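Local coordinates for protein giardin subunit alpha-1 (Giardia intestinalis, PDB 4EVF) that binds calcium ions and, in a calcium-dependent way, phospholipids such as phosphatidylserine, and takes part in parasite attachment to the intestinal mucosa and in cytoskeletal remodelling, at residues Lys12-Ile15 with Val21-Ala24; Ser65-Leu70 with Ala285-Thr290; Phe95-Ile100 with Ala232-Cys237; Leu101-Asp106 with Val256-Gly261; Arg250-Met255 with Arg289-Val294. All blocks are in the same frame, centred on the assembly; numbering follows the deposited sequence.

Overall arrangement
From the N terminus, contact 1 comes first and closes the short turn between helices 4-16 and 20-28. It is finished before contact 2 opens at Ser65. Contact 2 closes the longest loop, bringing helix 62-70 of the predicted first repeat to helix 284-292 of the predicted fourth, and contacts 3 and 4 both lie within that loop. Contacts 3 and 4 alternate along the chain and so cross; each ties the second predicted repeat to the fourth. Contact 5 begins after contact 3 has closed, crosses contact 4 and ends on the same helix as contact 2, with whose residues it packs, their centres about 7 Å apart.

Contact 1 (Lys12-Ile15 with Val21-Ala24); sequences KQAI and VQIA
Ala14 turns its CB onto the next helix, where the methyl settles against the base of the Gln22 side chain and the flank of Ile23. This is the helical hairpin that opens an annexin repeat: helix 4-16 turns through a short loop into helix 20-28, both within the predicted first repeat. The two backbones come close, with the CA of Ala14 6.1 Å from the CA of Ile23, and the small Ala14 side chain lets the helices approach to this spacing.

Gln22 meets that methyl with aliphatic carbon rather than with its amide. Its CG extends away from the backbone N (chi1 -180°) and lies 3.6 Å from Ala14 CB. The chain then bends at chi2 (58°), and the carboxamide takes no part in the contact. On the neighbouring position, Ile23 lays CG1 3.8 Å from the same Ala14 CB, so one methyl is touched by two consecutive residues of helix 20-28.

Ile15 continues the apolar seam on the interior side. Beyond the pair, Ile15 also packs on Leu50, Ile54 and Ala57 of helix 50-57, while Ile23 reaches Leu67 of helix 62-70, which places the hairpin against the rest of the helical bundle. The two isoleucine side chains run at about a right angle to each other and touch where CG1 of Ile15 approaches CD1 of Ile23 at 4.0 Å.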
# COMPACT_ATOMS: atom_id res chain seq x y z
N LYS A 12 -8.93 13.37 -22.41
CA LYS A 12 -9.88 14.46 -22.60
C LYS A 12 -11.24 13.93 -23.08
O LYS A 12 -12.30 14.33 -22.58
CB LYS A 12 -9.34 15.46 -23.62
CG LYS A 12 -10.23 16.66 -23.86
CD LYS A 12 -10.21 17.61 -22.68
CE LYS A 12 -11.14 18.79 -22.88
NZ LYS A 12 -11.25 19.60 -21.62
N GLN A 13 -11.19 13.04 -24.05
CA GLN A 13 -12.40 12.52 -24.65
C GLN A 13 -13.12 11.52 -23.74
O GLN A 13 -14.34 11.38 -23.81
CB GLN A 13 -12.09 11.92 -26.02
CG GLN A 13 -11.90 12.97 -27.09
CD GLN A 13 -11.05 12.48 -28.24
OE1 GLN A 13 -10.42 11.43 -28.16
NE2 GLN A 13 -11.03 13.26 -29.32
N ALA A 14 -12.35 10.83 -22.90
CA ALA A 14 -12.95 9.88 -21.97
C ALA A 14 -13.67 10.67 -20.89
O ALA A 14 -14.74 10.27 -20.42
CB ALA A 14 -11.88 8.97 -21.36
N ILE A 15 -13.07 11.79 -20.50
CA ILE A 15 -13.62 12.64 -19.44
C ILE A 15 -14.88 13.32 -19.94
O ILE A 15 -15.88 13.44 -19.22
CB ILE A 15 -12.60 13.72 -19.00
CG1 ILE A 15 -11.43 13.07 -18.25
CG2 ILE A 15 -13.27 14.75 -18.11
CD1 ILE A 15 -10.37 14.08 -17.80
N VAL A 21 -14.65 3.63 -16.78
CA VAL A 21 -13.80 2.49 -17.06
C VAL A 21 -12.70 2.89 -18.05
O VAL A 21 -11.57 2.41 -17.96
CB VAL A 21 -14.59 1.27 -17.57
CG1 VAL A 21 -13.65 0.15 -17.92
CG2 VAL A 21 -15.57 0.81 -16.50
N GLN A 22 -13.04 3.76 -19.00
CA GLN A 22 -12.05 4.21 -19.98
C GLN A 22 -10.93 5.05 -19.33
O GLN A 22 -9.76 4.93 -19.70
CB GLN A 22 -12.71 4.98 -21.12
CG GLN A 22 -11.74 5.48 -22.18
CD GLN A 22 -10.94 4.36 -22.83
OE1 GLN A 22 -11.21 3.17 -22.62
NE2 GLN A 22 -9.93 4.73 -23.62
N ILE A 23 -11.29 5.89 -18.37
CA ILE A 23 -10.26 6.63 -17.63
C ILE A 23 -9.40 5.65 -16.84
O ILE A 23 -8.17 5.76 -16.83
CB ILE A 23 -10.88 7.69 -16.71
CG1 ILE A 23 -11.65 8.72 -17.53
CG2 ILE A 23 -9.81 8.32 -15.82
CD1 ILE A 23 -12.59 9.57 -16.70
N ALA A 24 -10.05 4.70 -16.18
CA ALA A 24 -9.35 3.66 -15.45
C ALA A 24 -8.45 2.87 -16.39
O ALA A 24 -7.31 2.54 -16.03
CB ALA A 24 -10.35 2.72 -14.73

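Contact 2 (Ser65-Leu70 with Ala285-Thr290); sequences SLLMDL and APILRT
The pairing of the predicted first and fourth repeats into one module, a hallmark of the annexin fold, is seen here where Leu66 and Leu67 face Ile287 and Leu288. Helices 65-70 and 285-290 run in broadly the same direction, their axes inclined by 28° and no nearer than 12.0 Å. At that spacing the backbones stay well apart and methyl groups bridge the gap.

Leu66 and Ile287 carry most of the contact. With its CG anti to the backbone N (chi1 170°), the Leu66 side chain brings CD2 against two neighbours: Leu288 CD2 at 3.8 Å and Ile287 CG2 at 4.1 Å. Leu66 and Ile287 pass alongside each other in opposite senses, whereas Leu288 slants across. Leu67 adds a looser touch, its CD2 4.4 Å from the same Ile287 CG2.

All four side chains are buried. Leu66 packs further on Thr252 of helix 245-255, and Asp69, one turn on, makes a salt bridge to Arg249 of that helix. Within helix 285-290, Pro286 O takes two bonds from opposite faces of its carbonyl plane: one from Thr290 N, and one from Thr290 OG1 at 2.7 Å.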
# COMPACT_ATOMS: atom_id res chain seq x y z
N SER A 65 -12.63 9.74 -6.65
CA SER A 65 -11.45 10.02 -5.83
C SER A 65 -10.24 9.20 -6.28
O SER A 65 -9.14 9.74 -6.42
CB SER A 65 -11.74 9.77 -4.35
OG SER A 65 -12.65 10.72 -3.85
N LEU A 66 -10.46 7.90 -6.50
CA LEU A 66 -9.44 7.00 -7.01
C LEU A 66 -8.87 7.45 -8.35
O LEU A 66 -7.64 7.49 -8.55
CB LEU A 66 -9.98 5.57 -7.12
CG LEU A 66 -9.12 4.54 -7.86
CD1 LEU A 66 -7.70 4.49 -7.31
CD2 LEU A 66 -9.73 3.13 -7.81
N LEU A 67 -9.75 7.79 -9.28
CA LEU A 67 -9.33 8.23 -10.62
C LEU A 67 -8.51 9.52 -10.58
O LEU A 67 -7.50 9.65 -11.29
CB LEU A 67 -10.54 8.34 -11.56
CG LEU A 67 -11.22 6.98 -11.80
CD1 LEU A 67 -12.51 7.11 -12.63
CD2 LEU A 67 -10.26 5.99 -12.45
N MET A 68 -8.95 10.46 -9.75
CA MET A 68 -8.20 11.68 -9.44
C MET A 68 -6.81 11.38 -8.90
O MET A 68 -5.82 11.95 -9.36
CB MET A 68 -8.94 12.54 -8.41
CG MET A 68 -10.28 13.08 -8.88
SD MET A 68 -11.18 13.92 -7.57
CE MET A 68 -10.08 15.28 -7.17
N ASP A 69 -6.75 10.49 -7.92
CA ASP A 69 -5.50 10.12 -7.27
C ASP A 69 -4.47 9.64 -8.29
O ASP A 69 -3.29 10.00 -8.22
CB ASP A 69 -5.73 9.00 -6.24
CG ASP A 69 -6.49 9.47 -5.00
OD1 ASP A 69 -6.67 10.69 -4.80
OD2 ASP A 69 -6.90 8.59 -4.21
N LEU A 70 -4.93 8.81 -9.22
CA LEU A 70 -4.04 8.24 -10.24
C LEU A 70 -3.37 9.29 -11.12
O LEU A 70 -2.34 9.02 -11.75
CB LEU A 70 -4.80 7.22 -11.11
CG LEU A 70 -5.22 5.97 -10.33
CD1 LEU A 70 -6.31 5.19 -11.09
CD2 LEU A 70 -4.02 5.07 -10.03
N ALA A 285 -16.44 -2.06 -9.19
CA ALA A 285 -15.77 -3.30 -9.56
C ALA A 285 -15.04 -3.27 -10.92
O ALA A 285 -13.89 -3.68 -11.01
CB ALA A 285 -16.72 -4.48 -9.48
N PRO A 286 -15.73 -2.81 -11.98
CA PRO A 286 -15.03 -2.80 -13.27
C PRO A 286 -13.81 -1.87 -13.23
O PRO A 286 -12.81 -2.14 -13.89
CB PRO A 286 -16.09 -2.27 -14.25
CG PRO A 286 -17.17 -1.68 -13.41
CD PRO A 286 -17.15 -2.43 -12.11
N ILE A 287 -13.92 -0.80 -12.47
CA ILE A 287 -12.80 0.12 -12.33
C ILE A 287 -11.62 -0.61 -11.70
O ILE A 287 -10.51 -0.56 -12.24
CB ILE A 287 -13.18 1.35 -11.49
CG1 ILE A 287 -14.17 2.22 -12.27
CG2 ILE A 287 -11.93 2.14 -11.11
CD1 ILE A 287 -14.79 3.34 -11.45
N LEU A 288 -11.85 -1.30 -10.58
CA LEU A 288 -10.76 -2.01 -9.91
C LEU A 288 -10.15 -3.12 -10.78
O LEU A 288 -8.93 -3.22 -10.90
CB LEU A 288 -11.20 -2.56 -8.54
CG LEU A 288 -11.58 -1.57 -7.43
CD1 LEU A 288 -12.00 -2.34 -6.15
CD2 LEU A 288 -10.44 -0.58 -7.13
N ARG A 289 -11.00 -3.93 -11.40
CA ARG A 289 -10.53 -4.99 -12.26
C ARG A 289 -9.69 -4.45 -13.44
O ARG A 289 -8.77 -5.05 -13.84
CB ARG A 289 -11.64 -5.91 -12.77
CG ARG A 289 -12.25 -6.86 -11.75
CD ARG A 289 -13.38 -7.68 -12.34
NE ARG A 289 -12.84 -8.86 -12.94
CZ ARG A 289 -13.54 -9.87 -13.42
NH1 ARG A 289 -14.83 -9.88 -13.34
NH2 ARG A 289 -12.92 -10.89 -13.94
N THR A 290 -10.05 -3.31 -13.97
CA THR A 290 -9.25 -2.68 -15.02
C THR A 290 -7.86 -2.31 -14.49
O THR A 290 -6.83 -2.69 -15.07
CB THR A 290 -9.94 -1.41 -15.56
OG1 THR A 290 -11.25 -1.74 -16.03
CG2 THR A 290 -9.13 -0.81 -16.71

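Contact 3 (Phe95-Ile100 with Ala232-Cys237); sequences FFDTVI and AYLINC
Leu234 reaches across to Asp97 and Phe96, and each step along its side chain brings it nearer. CB points toward helix 95-100 without yet touching it. CG, set beside the backbone N, comes to 4.2 Å from Asp97 OD1, and there the chain forks. CD1 makes the closest approach, 3.5 Å from Asp97 OD1, and also lies 4.4 Å from the carbonyl oxygen of Phe96. CD2 takes the other branch: it is 4.0 Å from Asp97 OD1 and 4.4 Å from Phe96 CB, so it rests on the root of the phenylalanine, not on its ring.

The leucine therefore covers a carboxylate whose charge is met elsewhere. Asp97 OD2 forms a salt bridge with Arg250 and OD1 one with Arg247, both from helix 245-255. Acidic and basic side chains gathered between the predicted second and fourth repeats recall the hydrophilic central channel of annexins, where the two modules of the fold meet.

The helix under Asp97 is not quite regular. A wider pi-type turn spans 96-100, and Phe96 O accepts from Ile100 N at 3.3 Å and probably also from Leu101 N. On the other helix, the Tyr233 ring lies beside Leu234 CD2, and Cys237 SG sits 3.5 Å above one face of that ring, offset toward the rim.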
# COMPACT_ATOMS: atom_id res chain seq x y z
N PHE A 95 -3.36 2.91 8.34
CA PHE A 95 -1.95 2.84 8.73
C PHE A 95 -1.22 1.77 7.91
O PHE A 95 -0.13 2.03 7.37
CB PHE A 95 -1.77 2.53 10.23
CG PHE A 95 -2.11 3.68 11.15
CD1 PHE A 95 -2.36 4.95 10.66
CD2 PHE A 95 -2.17 3.48 12.53
CE1 PHE A 95 -2.67 6.01 11.51
CE2 PHE A 95 -2.47 4.53 13.39
CZ PHE A 95 -2.72 5.80 12.88
N PHE A 96 -1.79 0.57 7.85
CA PHE A 96 -1.17 -0.52 7.10
C PHE A 96 -0.97 -0.13 5.64
O PHE A 96 0.10 -0.37 5.05
CB PHE A 96 -2.00 -1.83 7.18
CG PHE A 96 -2.27 -2.30 8.58
CD1 PHE A 96 -1.36 -2.06 9.60
CD2 PHE A 96 -3.46 -2.95 8.88
CE1 PHE A 96 -1.62 -2.49 10.90
CE2 PHE A 96 -3.73 -3.37 10.18
CZ PHE A 96 -2.81 -3.14 11.19
N ASP A 97 -2.01 0.47 5.06
CA ASP A 97 -2.01 0.84 3.64
C ASP A 97 -0.96 1.92 3.32
O ASP A 97 -0.38 1.90 2.25
CB ASP A 97 -3.39 1.33 3.19
CG ASP A 97 -4.49 0.31 3.46
OD1 ASP A 97 -4.15 -0.86 3.76
OD2 ASP A 97 -5.68 0.68 3.36
N THR A 98 -0.76 2.85 4.25
CA THR A 98 0.02 4.06 3.99
C THR A 98 1.48 3.97 4.47
O THR A 98 2.39 4.53 3.84
CB THR A 98 -0.66 5.32 4.61
OG1 THR A 98 -0.84 5.13 6.02
CG2 THR A 98 -2.03 5.58 3.98
N VAL A 99 1.70 3.26 5.58
CA VAL A 99 3.02 3.19 6.20
C VAL A 99 3.76 1.90 5.80
O VAL A 99 4.95 1.92 5.49
CB VAL A 99 2.92 3.27 7.76
CG1 VAL A 99 4.25 2.96 8.42
CG2 VAL A 99 2.42 4.63 8.19
N ILE A 100 3.05 0.78 5.79
CA ILE A 100 3.71 -0.50 5.55
C ILE A 100 3.83 -0.87 4.06
O ILE A 100 4.86 -1.36 3.63
CB ILE A 100 3.05 -1.65 6.32
CG1 ILE A 100 2.95 -1.29 7.80
CG2 ILE A 100 3.85 -2.95 6.12
CD1 ILE A 100 2.30 -2.37 8.67
N ALA A 232 -1.61 -8.25 -2.37
CA ALA A 232 -2.55 -9.36 -2.51
C ALA A 232 -3.39 -9.54 -1.24
O ALA A 232 -4.61 -9.65 -1.29
CB ALA A 232 -1.81 -10.63 -2.81
N TYR A 233 -2.69 -9.59 -0.10
CA TYR A 233 -3.32 -9.74 1.21
C TYR A 233 -4.28 -8.60 1.57
O TYR A 233 -5.39 -8.82 2.08
CB TYR A 233 -2.22 -9.85 2.28
CG TYR A 233 -2.77 -9.84 3.70
CD1 TYR A 233 -3.58 -10.88 4.16
CD2 TYR A 233 -2.47 -8.80 4.58
CE1 TYR A 233 -4.08 -10.88 5.44
CE2 TYR A 233 -2.97 -8.80 5.88
CZ TYR A 233 -3.78 -9.85 6.30
OH TYR A 233 -4.29 -9.87 7.59
N LEU A 234 -3.84 -7.37 1.36
CA LEU A 234 -4.68 -6.23 1.65
C LEU A 234 -5.85 -6.15 0.66
O LEU A 234 -6.94 -5.74 1.03
CB LEU A 234 -3.85 -4.94 1.67
CG LEU A 234 -2.84 -4.70 2.81
CD1 LEU A 234 -1.99 -3.43 2.66
CD2 LEU A 234 -3.49 -4.75 4.19
N ILE A 235 -5.79 -6.69 -0.48
CA ILE A 235 -6.95 -6.70 -1.40
C ILE A 235 -7.95 -7.76 -0.97
O ILE A 235 -9.16 -7.54 -1.00
CB ILE A 235 -6.51 -6.94 -2.85
CG1 ILE A 235 -5.85 -5.67 -3.39
CG2 ILE A 235 -7.69 -7.34 -3.73
CD1 ILE A 235 -5.20 -5.87 -4.75
N ASN A 236 -7.43 -8.90 -0.55
CA ASN A 236 -8.28 -9.95 -0.01
C ASN A 236 -9.04 -9.48 1.25
O ASN A 236 -10.24 -9.73 1.39
CB ASN A 236 -7.45 -11.22 0.24
CG ASN A 236 -8.29 -12.38 0.72
OD1 ASN A 236 -8.22 -12.74 1.90
ND2 ASN A 236 -9.08 -12.97 -0.17
N CYS A 237 -8.34 -8.79 2.15
CA CYS A 237 -8.96 -8.18 3.31
C CYS A 237 -10.10 -7.26 2.89
O CYS A 237 -11.20 -7.34 3.44
CB CYS A 237 -7.94 -7.39 4.15
SG CYS A 237 -6.62 -8.37 4.94

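Contact 4 (Leu101-Asp106 with Val256-Gly261); sequences LCTPED and VDKCLG
Lys258 stretches out through its middle torsions and then kinks at its last one (chi4 -31°, about halfway between staggered and eclipsed), a shape that lays its CD and CE, more than its ammonium group, against Thr103 and Asp106. Asp106 comes from the opposite direction, its CG beside the backbone N, which points the carboxylate at the lysine chain. The contact brings together two interhelical connections of the annexin fold: the link from helix 92-100 into helix 104-118, in the predicted second repeat, and the loop after helix 245-255, in the predicted fourth.

Asp106 OD2 lies 3.1 Å from Lys258 CE, whereas NZ stays 4.2 Å from the same oxygen, too far for a salt bridge. The attraction is thus probably electrostatic at longer range, and the carboxylate's strong partners are elsewhere: OD1 is hydrogen-bonded to His75 NE2 and forms a salt bridge with Arg74. NZ itself pairs with Asp257 OD2, at 3.8 Å, and weakly with Glu33; both of these ion pairs are long.

Thr103 is the N-cap of helix 104-118. Its OG1 occupies the crowded position between backbone N and carbonyl carbon (chi1 66°) and accepts from Asp106 N, 3.2 Å away, in a fairly straight bond (161°). That leaves CG2 to face the lysine, 4.0 Å from Lys258 CD, with the two side chains at about a right angle. Deeper in, where Met227 and Leu230 of helix 227-240 also cover the leucine, Leu101 CD2 meets Cys259 SG at 4.2 Å.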
# COMPACT_ATOMS: atom_id res chain seq x y z
N LEU A 101 2.76 -0.63 3.31
CA LEU A 101 2.76 -0.86 1.87
C LEU A 101 3.32 0.40 1.20
O LEU A 101 2.59 1.20 0.62
CB LEU A 101 1.34 -1.18 1.40
CG LEU A 101 0.99 -1.75 0.02
CD1 LEU A 101 0.94 -0.63 -0.99
CD2 LEU A 101 1.91 -2.89 -0.44
N CYS A 102 4.64 0.56 1.29
CA CYS A 102 5.28 1.77 0.79
C CYS A 102 6.77 1.49 0.59
O CYS A 102 7.41 0.85 1.42
CB CYS A 102 5.08 2.90 1.79
SG CYS A 102 5.63 4.53 1.25
N THR A 103 7.31 1.96 -0.52
CA THR A 103 8.75 1.84 -0.75
C THR A 103 9.46 2.96 0.03
O THR A 103 8.87 4.00 0.30
CB THR A 103 9.06 2.00 -2.24
OG1 THR A 103 8.74 3.33 -2.64
CG2 THR A 103 8.22 1.04 -3.07
N PRO A 104 10.73 2.75 0.40
CA PRO A 104 11.44 3.81 1.13
C PRO A 104 11.50 5.12 0.34
O PRO A 104 11.40 6.19 0.95
CB PRO A 104 12.85 3.23 1.36
CG PRO A 104 12.94 2.02 0.50
CD PRO A 104 11.54 1.53 0.27
N GLU A 105 11.65 5.04 -0.98
CA GLU A 105 11.70 6.22 -1.83
C GLU A 105 10.40 7.02 -1.70
O GLU A 105 10.41 8.23 -1.45
CB GLU A 105 11.91 5.82 -3.29
CG GLU A 105 13.25 5.13 -3.56
CD GLU A 105 13.37 3.73 -2.95
OE1 GLU A 105 12.34 3.10 -2.64
OE2 GLU A 105 14.52 3.25 -2.76
N ASP A 106 9.28 6.34 -1.87
CA ASP A 106 7.98 6.99 -1.76
C ASP A 106 7.74 7.53 -0.34
O ASP A 106 7.08 8.56 -0.16
CB ASP A 106 6.87 6.01 -2.17
CG ASP A 106 6.63 5.98 -3.67
OD1 ASP A 106 7.15 6.86 -4.39
OD2 ASP A 106 5.91 5.06 -4.14
N VAL A 256 -0.82 0.89 -7.38
CA VAL A 256 -1.22 -0.14 -8.33
C VAL A 256 -0.09 -0.49 -9.30
O VAL A 256 0.18 -1.67 -9.53
CB VAL A 256 -2.55 0.18 -9.08
CG1 VAL A 256 -2.36 1.32 -10.06
CG2 VAL A 256 -3.06 -1.05 -9.80
N ASP A 257 0.60 0.53 -9.82
CA ASP A 257 1.67 0.29 -10.79
C ASP A 257 2.82 -0.58 -10.24
O ASP A 257 3.43 -1.34 -10.99
CB ASP A 257 2.21 1.61 -11.37
CG ASP A 257 3.13 2.36 -10.40
OD1 ASP A 257 2.89 2.32 -9.18
OD2 ASP A 257 4.10 3.00 -10.88
N LYS A 258 3.11 -0.45 -8.95
CA LYS A 258 4.24 -1.15 -8.35
C LYS A 258 3.88 -2.56 -7.87
O LYS A 258 4.77 -3.35 -7.54
CB LYS A 258 4.82 -0.35 -7.16
CG LYS A 258 5.16 1.11 -7.43
CD LYS A 258 6.02 1.68 -6.31
CE LYS A 258 6.35 3.17 -6.53
NZ LYS A 258 6.45 3.55 -7.97
N CYS A 259 2.59 -2.88 -7.83
CA CYS A 259 2.14 -4.12 -7.21
C CYS A 259 1.39 -5.02 -8.17
O CYS A 259 0.64 -5.89 -7.74
CB CYS A 259 1.21 -3.82 -6.03
SG CYS A 259 1.94 -2.89 -4.65
N LEU A 260 1.57 -4.82 -9.47
CA LEU A 260 0.73 -5.55 -10.42
C LEU A 260 0.90 -7.08 -10.38
O LEU A 260 0.09 -7.80 -10.95
CB LEU A 260 0.89 -4.99 -11.84
CG LEU A 260 0.19 -3.65 -12.06
CD1 LEU A 260 0.58 -3.04 -13.39
CD2 LEU A 260 -1.34 -3.78 -11.94
N GLY A 261 1.94 -7.55 -9.70
CA GLY A 261 2.12 -8.98 -9.48
C GLY A 261 1.15 -9.54 -8.44
O GLY A 261 1.14 -10.73 -8.14

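Contact 5 (Arg250-Met255 with Arg289-Val294); sequences RITGMM and RTLWRV
Thr252 and Leu291 have the nearest CA atoms of the two segments, 7.5 Å apart, where helix 245-255 passes helix 284-292. The second of these helices finishes in a Schellman motif: Arg293 swings to positive phi (61°), Val294 N bonds back to Arg289 O at 3.0 Å, and Arg293 N bonds to Thr290 O at 3.1 Å.

Just before that turn stands Trp292, whose indole carries the polar part of the contact. Its NE1 donates to Thr252 OG1 over 3.0 Å, bent to 149° at the hydrogen, with the oxygen at the ring edge and 16° out of the indole plane. The threonine hydroxyl is also bonded to Met248 O, one turn back in its own helix. The carbonyl can only accept, so the hydroxyl gives its proton to Met248 O and accepts from the indole; the two bonds together probably hold its orientation.

These are the second and fifth helices of the predicted fourth annexin repeat, joined side to side in the interior of the bundle. Thr252 CG2, anti to the backbone N, fits between the indole NE1 and Leu291 CD1, 3.6 Å from the latter, with the threonine and leucine side chains set obliquely. Leu66 of helix 62-70 touches both residues. Ile251 adds CG1 near Trp292 CZ2, at 4.2 Å, and Val256 and Cys259 pack on the same indole. Near the C terminus Arg289 NE donates to Val294 O over 2.8 Å, the oxygen lying in the guanidinium plane, with a weak second bond from NH2.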
# COMPACT_ATOMS: atom_id res chain seq x y z
N ARG A 250 -7.19 3.73 -1.43
CA ARG A 250 -5.86 4.02 -0.92
C ARG A 250 -4.80 3.24 -1.68
O ARG A 250 -3.95 3.84 -2.33
CB ARG A 250 -5.76 3.78 0.59
CG ARG A 250 -6.58 4.79 1.41
CD ARG A 250 -6.28 4.66 2.90
NE ARG A 250 -6.62 3.33 3.42
CZ ARG A 250 -7.75 3.04 4.06
NH1 ARG A 250 -8.66 3.99 4.27
NH2 ARG A 250 -7.97 1.81 4.50
N ILE A 251 -4.86 1.91 -1.64
CA ILE A 251 -3.77 1.12 -2.21
C ILE A 251 -3.72 1.13 -3.74
O ILE A 251 -2.64 1.09 -4.33
CB ILE A 251 -3.73 -0.34 -1.66
CG1 ILE A 251 -4.79 -1.22 -2.31
CG2 ILE A 251 -3.90 -0.36 -0.14
CD1 ILE A 251 -4.90 -2.59 -1.62
N THR A 252 -4.88 1.20 -4.39
CA THR A 252 -4.89 1.28 -5.85
C THR A 252 -4.37 2.64 -6.33
O THR A 252 -3.54 2.71 -7.23
CB THR A 252 -6.28 0.99 -6.44
OG1 THR A 252 -6.81 -0.19 -5.82
CG2 THR A 252 -6.19 0.77 -7.94
N GLY A 253 -4.83 3.71 -5.69
CA GLY A 253 -4.45 5.07 -6.05
C GLY A 253 -2.97 5.38 -5.86
O GLY A 253 -2.38 6.13 -6.65
N MET A 254 -2.37 4.78 -4.84
CA MET A 254 -0.96 5.03 -4.51
C MET A 254 0.01 4.04 -5.14
O MET A 254 1.16 4.39 -5.39
CB MET A 254 -0.74 4.96 -2.99
CG MET A 254 -1.30 6.12 -2.19
SD MET A 254 -0.96 5.93 -0.43
CE MET A 254 -1.65 4.32 -0.07
N MET A 255 -0.44 2.81 -5.37
CA MET A 255 0.52 1.71 -5.50
C MET A 255 0.25 0.70 -6.61
O MET A 255 1.02 -0.25 -6.77
CB MET A 255 0.62 0.96 -4.16
CG MET A 255 1.54 1.63 -3.15
SD MET A 255 3.29 1.39 -3.54
CE MET A 255 3.64 -0.15 -2.68
N ARG A 289 -11.00 -3.93 -11.40
CA ARG A 289 -10.53 -4.99 -12.26
C ARG A 289 -9.69 -4.45 -13.44
O ARG A 289 -8.77 -5.05 -13.84
CB ARG A 289 -11.64 -5.91 -12.77
CG ARG A 289 -12.25 -6.86 -11.75
CD ARG A 289 -13.38 -7.68 -12.34
NE ARG A 289 -12.84 -8.86 -12.94
CZ ARG A 289 -13.54 -9.87 -13.42
NH1 ARG A 289 -14.83 -9.88 -13.34
NH2 ARG A 289 -12.92 -10.89 -13.94
N THR A 290 -10.05 -3.31 -13.97
CA THR A 290 -9.25 -2.68 -15.02
C THR A 290 -7.86 -2.31 -14.49
O THR A 290 -6.83 -2.69 -15.07
CB THR A 290 -9.94 -1.41 -15.56
OG1 THR A 290 -11.25 -1.74 -16.03
CG2 THR A 290 -9.13 -0.81 -16.71
N LEU A 291 -7.83 -1.59 -13.38
CA LEU A 291 -6.57 -1.11 -12.80
C LEU A 291 -5.64 -2.23 -12.37
O LEU A 291 -4.42 -2.09 -12.48
CB LEU A 291 -6.83 -0.13 -11.65
CG LEU A 291 -7.56 1.17 -12.03
CD1 LEU A 291 -8.13 1.87 -10.80
CD2 LEU A 291 -6.63 2.11 -12.81
N TRP A 292 -6.21 -3.34 -11.88
CA TRP A 292 -5.41 -4.45 -11.38
C TRP A 292 -5.13 -5.50 -12.46
O TRP A 292 -4.42 -6.47 -12.22
CB TRP A 292 -6.04 -5.08 -10.13
CG TRP A 292 -5.88 -4.21 -8.94
CD1 TRP A 292 -6.82 -3.38 -8.39
CD2 TRP A 292 -4.69 -4.05 -8.16
NE1 TRP A 292 -6.28 -2.72 -7.31
CE2 TRP A 292 -4.98 -3.12 -7.14
CE3 TRP A 292 -3.41 -4.61 -8.21
CZ2 TRP A 292 -4.04 -2.73 -6.19
CZ3 TRP A 292 -2.47 -4.23 -7.26
CH2 TRP A 292 -2.79 -3.29 -6.27
N ARG A 293 -5.65 -5.24 -13.65
CA ARG A 293 -5.43 -6.09 -14.82
C ARG A 293 -5.95 -7.51 -14.62
O ARG A 293 -5.26 -8.48 -14.92
CB ARG A 293 -3.95 -6.09 -15.24
CG ARG A 293 -3.51 -4.78 -15.84
CD ARG A 293 -2.10 -4.86 -16.41
NE ARG A 293 -1.59 -3.53 -16.72
CZ ARG A 293 -0.32 -3.27 -17.01
NH1 ARG A 293 0.58 -4.25 -17.04
NH2 ARG A 293 0.06 -2.02 -17.27
N VAL A 294 -7.16 -7.61 -14.13
CA VAL A 294 -7.80 -8.88 -14.01
C VAL A 294 -9.26 -8.80 -14.51
O VAL A 294 -10.16 -9.18 -13.81
CB VAL A 294 -7.69 -9.47 -12.60
CG1 VAL A 294 -6.25 -9.65 -12.24
CG2 VAL A 294 -8.31 -8.62 -11.58